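Local coordinates for protein DyP-type peroxidase (PDB 4GS1) that probably catalyses the haem-dependent oxidation of dyes and other substrates by hydrogen peroxide, as a dye-decolorizing (DyP-type) peroxidase, at residues 74-79 with 173-178; 134-139 with 357-362. All blocks are in the same frame, centred on the assembly; numbering follows the deposited sequence.

Contact 1: residues 74-79 with 173-178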
loop_
_atom_site.group_PDB
_atom_site.type_symbol
_atom_site.label_atom_id
_atom_site.label_comp_id
_atom_site.label_asym_id
_atom_site.label_seq_id
_atom_site.Cartn_x
_atom_site.Cartn_y
_atom_site.Cartn_z
ATOM N N ALA B 74 18.545 22.451 11.193
ATOM C CA ALA B 74 19.566 22.582 10.159
ATOM C C ALA B 74 20.088 21.222 9.719
ATOM O O ALA B 74 20.200 20.950 8.525
ATOM C CB ALA B 74 20.712 23.442 10.657
ATOM N N THR B 75 20.411 20.375 10.695
ATOM C CA THR B 75 20.931 19.036 10.424
ATOM C C THR B 75 19.958 18.204 9.593
ATOM O O THR B 75 20.341 17.601 8.587
ATOM C CB THR B 75 21.221 18.280 11.734
ATOM O OG1 THR B 75 22.300 18.920 12.424
ATOM C CG2 THR B 75 21.599 16.840 11.447
ATOM N N ALA B 76 18.700 18.170 10.017
ATOM C CA ALA B 76 17.707 17.350 9.334
ATOM C C ALA B 76 17.439 17.860 7.923
ATOM O O ALA B 76 17.450 17.088 6.958
ATOM C CB ALA B 76 16.411 17.310 10.136
ATOM N N LEU B 77 17.179 19.156 7.805
ATOM C CA LEU B 77 16.835 19.739 6.507
ATOM C C LEU B 77 17.967 19.605 5.480
ATOM O O LEU B 77 17.718 19.275 4.313
ATOM C CB LEU B 77 16.408 21.203 6.671
ATOM C CG LEU B 77 15.086 21.441 7.416
ATOM C CD1 LEU B 77 14.961 22.894 7.828
ATOM C CD2 LEU B 77 13.884 21.050 6.564
ATOM N N ARG B 78 19.204 19.847 5.909
ATOM C CA ARG B 78 20.356 19.692 5.015
ATOM C C ARG B 78 20.549 18.240 4.600
ATOM O O ARG B 78 20.791 17.946 3.430
ATOM C CB ARG B 78 21.652 20.215 5.652
ATOM C CG ARG B 78 22.845 20.161 4.682
ATOM C CD ARG B 78 24.209 20.170 5.380
ATOM N NE ARG B 78 24.183 20.863 6.664
ATOM C CZ ARG B 78 24.281 20.252 7.841
ATOM N NH1 ARG B 78 24.427 18.933 7.900
ATOM N NH2 ARG B 78 24.238 20.959 8.961
ATOM N N THR B 79 20.443 17.332 5.562
ATOM C CA THR B 79 20.627 15.916 5.283
ATOM C C THR B 79 19.600 15.402 4.276
ATOM O O THR B 79 19.960 14.732 3.305
ATOM C CB THR B 79 20.582 15.088 6.580
ATOM O OG1 THR B 79 21.662 15.499 7.430
ATOM C CG2 THR B 79 20.714 13.606 6.279
ATOM N N ALA B 173 17.815 10.041 11.756
ATOM C CA ALA B 173 17.715 9.477 13.099
ATOM C C ALA B 173 19.093 9.622 13.750
ATOM O O ALA B 173 20.103 9.424 13.089
ATOM C CB ALA B 173 17.306 8.009 13.025
ATOM N N PRO B 174 19.149 9.946 15.052
ATOM C CA PRO B 174 18.008 10.099 15.952
ATOM C C PRO B 174 17.610 11.551 16.166
ATOM O O PRO B 174 16.803 11.796 17.064
ATOM C CB PRO B 174 18.550 9.527 17.263
ATOM C CG PRO B 174 20.001 9.960 17.252
ATOM C CD PRO B 174 20.427 9.987 15.789
ATOM N N THR B 175 18.126 12.501 15.388
ATOM C CA THR B 175 17.688 13.877 15.639
ATOM C C THR B 175 16.196 14.094 15.318
ATOM O O THR B 175 15.556 14.968 15.901
ATOM C CB THR B 175 18.614 14.977 15.035
ATOM O OG1 THR B 175 17.891 15.761 14.084
ATOM C CG2 THR B 175 19.854 14.387 14.400
ATOM N N THR B 176 15.653 13.274 14.416
ATOM C CA THR B 176 14.219 13.287 14.099
ATOM C C THR B 176 13.552 11.987 14.543
ATOM O O THR B 176 14.202 10.941 14.606
ATOM C CB THR B 176 13.956 13.458 12.588
ATOM O OG1 THR B 176 14.643 12.434 11.859
ATOM C CG2 THR B 176 14.411 14.821 12.088
ATOM N N THR B 177 12.254 12.063 14.840
ATOM C CA THR B 177 11.442 10.892 15.173
ATOM C C THR B 177 10.156 10.961 14.354
ATOM O O THR B 177 9.565 12.032 14.233
ATOM C CB THR B 177 11.051 10.884 16.660
ATOM O OG1 THR B 177 12.226 11.016 17.474
ATOM C CG2 THR B 177 10.348 9.584 17.007
ATOM N N VAL B 178 9.724 9.838 13.789
ATOM C CA VAL B 178 8.450 9.821 13.067
ATOM C C VAL B 178 7.273 10.080 14.007
ATOM O O VAL B 178 7.134 9.417 15.045
ATOM C CB VAL B 178 8.230 8.495 12.311
ATOM C CG1 VAL B 178 6.833 8.450 11.719
ATOM C CG2 VAL B 178 9.252 8.340 11.188
#
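Ala-76 and Thr-176 meet methyl to methyl where helix 66-90 of the N-terminal ferredoxin-like half lies against the start of strand 176-185, the last of its sheet in chain order, a small instance of how this fold seats its helices on one face of an antiparallel sheet. Ala-76 CB comes to 3.7 Å from Thr-176 CG2, the closest approach between 74-79 and 173-178. One helical residue earlier, Thr-75 CG2 touches Thr-175 CG2 at 4.2 Å, so two methyl pairs carry the contact and its footprint stays small. Thr-175 OG1 lies 4.5 Å from Ala-76 CB, is buried by this contact and has no polar partner in the model.

Thr-176 can offer a methyl because its hydroxyl is turned elsewhere: with chi1 at 56°, CG2 stands beside the backbone N, anti to the carbonyl carbon, while OG1 is hydrogen-bonded to OG1 of Thr-172, at the end of helix 158-172, which leads through a short turn into strand 176-185. Backbone hydrogen bonds join Thr-175 with Ala-59 and Thr-177 with Asp-57, and Leu-149 of the neighbouring strand 149-155 packs against both Ala-76 and Thr-176, extending the apolar patch over the sheet.

On the helix, Thr-75 OG1 is bonded to the carbonyl oxygen of Glu-71, which leaves CG2 for the packing. Its own carbonyl serves the next turn twice: Thr-79 N at 3.0 Å and Thr-79 OG1 at 2.7 Å reach Thr-75 O from opposite faces of the carbonyl plane.

Contact 2: residues 134-139 with 357-362; sequences EFATDD and SLVEQG
The contact of Val-359 with Phe-135, Ala-136 and Thr-137 is a mainly apolar van der Waals contact in which a loop of the N-terminal half rests on the last turn of helix 351-360 in the C-terminal half. The two branches of the valine divide the work. CG2 meets Thr-137 OG1 at 3.5 Å, the two side chains reaching toward each other tip to tip, and also touches Phe-135 CB at 3.9 Å. CG1 lies against Ala-136 CB at 4.0 Å and equally near that residue's backbone N. A chi1 of 175° sets CG1 beside the carbonyl carbon of Val-359 and CG2 beside its backbone N, turning the two methyls to different residues of the loop.

The receiving surface is a type I beta turn from Phe-135 to Asp-138, closed by Asp-138 N to Phe-135 O at 3.0 Å. The side chain of Asp-138 fastens it again: Phe-135 N donates to OD2 at 3.0 Å in an almost straight bond (178°), arriving from above the carboxylate plane. The other oxygen, OD1, lies at the edge of the Phe-135 ring and forms a salt bridge with Arg-245. Replacing Val-359 by an alanine would remove both methyls and is likely to open a gap beside Thr-137 OG1, Phe-135 CB and Ala-136 CB.

Phe-135 also packs on Phe-351, Gln-355 and Arg-356 of the same helix, reaching up its length beyond the valine. Leu-358, next to Val-359 in sequence, touches the haem, and its carbonyl oxygen accepts a bond from Asn-366 ND2. Where the helix finishes, Gln-361 N bonds to Ser-357 O at 2.9 Å.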
loop_
_atom_site.group_PDB
_atom_site.type_symbol
_atom_site.label_atom_id
_atom_site.label_comp_id
_atom_site.label_asym_id
_atom_site.label_seq_id
_atom_site.Cartn_x
_atom_site.Cartn_y
_atom_site.Cartn_z
ATOM N N GLU B 134 -10.244 24.815 14.156
ATOM C CA GLU B 134 -11.022 23.611 14.422
ATOM C C GLU B 134 -12.324 23.725 13.646
ATOM O O GLU B 134 -12.873 24.820 13.507
ATOM C CB GLU B 134 -11.312 23.484 15.921
ATOM C CG GLU B 134 -10.058 23.409 16.780
ATOM C CD GLU B 134 -10.363 23.228 18.255
ATOM O OE1 GLU B 134 -11.523 23.455 18.665
ATOM O OE2 GLU B 134 -9.437 22.855 19.004
ATOM N N PHE B 135 -12.812 22.606 13.121
ATOM C CA PHE B 135 -14.102 22.589 12.430
ATOM C C PHE B 135 -15.055 21.651 13.159
ATOM O O PHE B 135 -14.623 20.672 13.773
ATOM C CB PHE B 135 -13.937 22.150 10.967
ATOM C CG PHE B 135 -12.972 23.009 10.180
ATOM C CD1 PHE B 135 -13.390 24.211 9.613
ATOM C CD2 PHE B 135 -11.649 22.624 10.019
ATOM C CE1 PHE B 135 -12.506 25.003 8.899
ATOM C CE2 PHE B 135 -10.757 23.414 9.307
ATOM C CZ PHE B 135 -11.188 24.607 8.746
ATOM N N ALA B 136 -16.353 21.950 13.105
ATOM C CA ALA B 136 -17.357 21.186 13.847
ATOM C C ALA B 136 -17.398 19.688 13.505
ATOM O O ALA B 136 -17.730 18.852 14.344
ATOM C CB ALA B 136 -18.739 21.817 13.668
ATOM N N THR B 137 -17.048 19.359 12.269
ATOM C CA THR B 137 -17.063 17.975 11.808
ATOM C C THR B 137 -15.775 17.214 12.136
ATOM O O THR B 137 -15.695 16.010 11.871
ATOM C CB THR B 137 -17.275 17.907 10.288
ATOM O OG1 THR B 137 -16.306 18.740 9.644
ATOM C CG2 THR B 137 -18.681 18.380 9.896
ATOM N N ASP B 138 -14.770 17.896 12.685
ATOM C CA ASP B 138 -13.476 17.244 12.958
ATOM C C ASP B 138 -13.653 16.010 13.834
ATOM O O ASP B 138 -14.439 16.029 14.783
ATOM C CB ASP B 138 -12.520 18.181 13.705
ATOM C CG ASP B 138 -11.889 19.243 12.820
ATOM O OD1 ASP B 138 -12.038 19.195 11.582
ATOM O OD2 ASP B 138 -11.213 20.134 13.387
ATOM N N ASP B 139 -12.911 14.947 13.527
ATOM C CA ASP B 139 -12.816 13.790 14.423
ATOM C C ASP B 139 -11.349 13.390 14.506
ATOM O O ASP B 139 -10.987 12.235 14.266
ATOM C CB ASP B 139 -13.660 12.629 13.887
ATOM C CG ASP B 139 -13.888 11.536 14.922
ATOM O OD1 ASP B 139 -13.791 11.810 16.136
ATOM O OD2 ASP B 139 -14.181 10.395 14.507
ATOM N N SER B 357 -16.956 26.534 4.351
ATOM C CA SER B 357 -18.213 26.396 3.608
ATOM C C SER B 357 -18.765 24.969 3.667
ATOM O O SER B 357 -19.964 24.767 3.862
ATOM C CB SER B 357 -18.058 26.841 2.150
ATOM O OG SER B 357 -17.802 28.237 2.068
ATOM N N LEU B 358 -17.902 23.972 3.502
ATOM C CA LEU B 358 -18.389 22.593 3.500
ATOM C C LEU B 358 -19.012 22.250 4.846
ATOM O O LEU B 358 -20.053 21.594 4.919
ATOM C CB LEU B 358 -17.265 21.609 3.170
ATOM C CG LEU B 358 -16.534 21.827 1.846
ATOM C CD1 LEU B 358 -15.437 20.766 1.678
ATOM C CD2 LEU B 358 -17.497 21.824 0.655
ATOM N N VAL B 359 -18.380 22.715 5.915
ATOM C CA VAL B 359 -18.872 22.435 7.255
ATOM C C VAL B 359 -20.123 23.244 7.572
ATOM O O VAL B 359 -21.145 22.687 7.977
ATOM C CB VAL B 359 -17.768 22.736 8.312
ATOM C CG1 VAL B 359 -18.321 22.573 9.717
ATOM C CG2 VAL B 359 -16.581 21.821 8.100
ATOM N N GLU B 360 -20.053 24.556 7.371
ATOM C CA GLU B 360 -21.138 25.441 7.806
ATOM C C GLU B 360 -22.370 25.438 6.909
ATOM O O GLU B 360 -23.468 25.772 7.360
ATOM C CB GLU B 360 -20.616 26.873 7.989
ATOM C CG GLU B 360 -19.539 26.987 9.064
ATOM C CD GLU B 360 -18.849 28.343 9.077
ATOM O OE1 GLU B 360 -19.311 29.263 8.366
ATOM O OE2 GLU B 360 -17.834 28.479 9.799
ATOM N N GLN B 361 -22.200 25.066 5.645
ATOM C CA GLN B 361 -23.338 25.026 4.737
ATOM C C GLN B 361 -23.862 23.614 4.490
ATOM O O GLN B 361 -24.735 23.414 3.650
ATOM C CB GLN B 361 -23.007 25.743 3.419
ATOM C CG GLN B 361 -22.562 27.187 3.634
ATOM C CD GLN B 361 -22.208 27.889 2.341
ATOM O OE1 GLN B 361 -21.071 28.312 2.144
ATOM N NE2 GLN B 361 -23.188 28.028 1.455
ATOM N N GLY B 362 -23.329 22.639 5.229
ATOM C CA GLY B 362 -23.901 21.301 5.254
ATOM C C GLY B 362 -23.705 20.436 4.024
ATOM O O GLY B 362 -24.656 19.809 3.544
#

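One contact is internal to a half of the chain and the other joins the two halves: contact 1 lies within the N-terminal ferredoxin-like half, whereas contact 2 ties a loop of that half to the C-terminal half. Their centres are 35 Å apart and their nearest atoms about 18 Å, so they do not touch, although along the chain their segments alternate: 134-139 falls between 74-79 and 173-178. Only contact 2 borders the haem, through Leu-358, with the side chain of Phe-135 about 7 Å from the cofactor. Contact 1 instead neighbours the subunit interface, since Val-178 packs on Trp-328 of the second subunit.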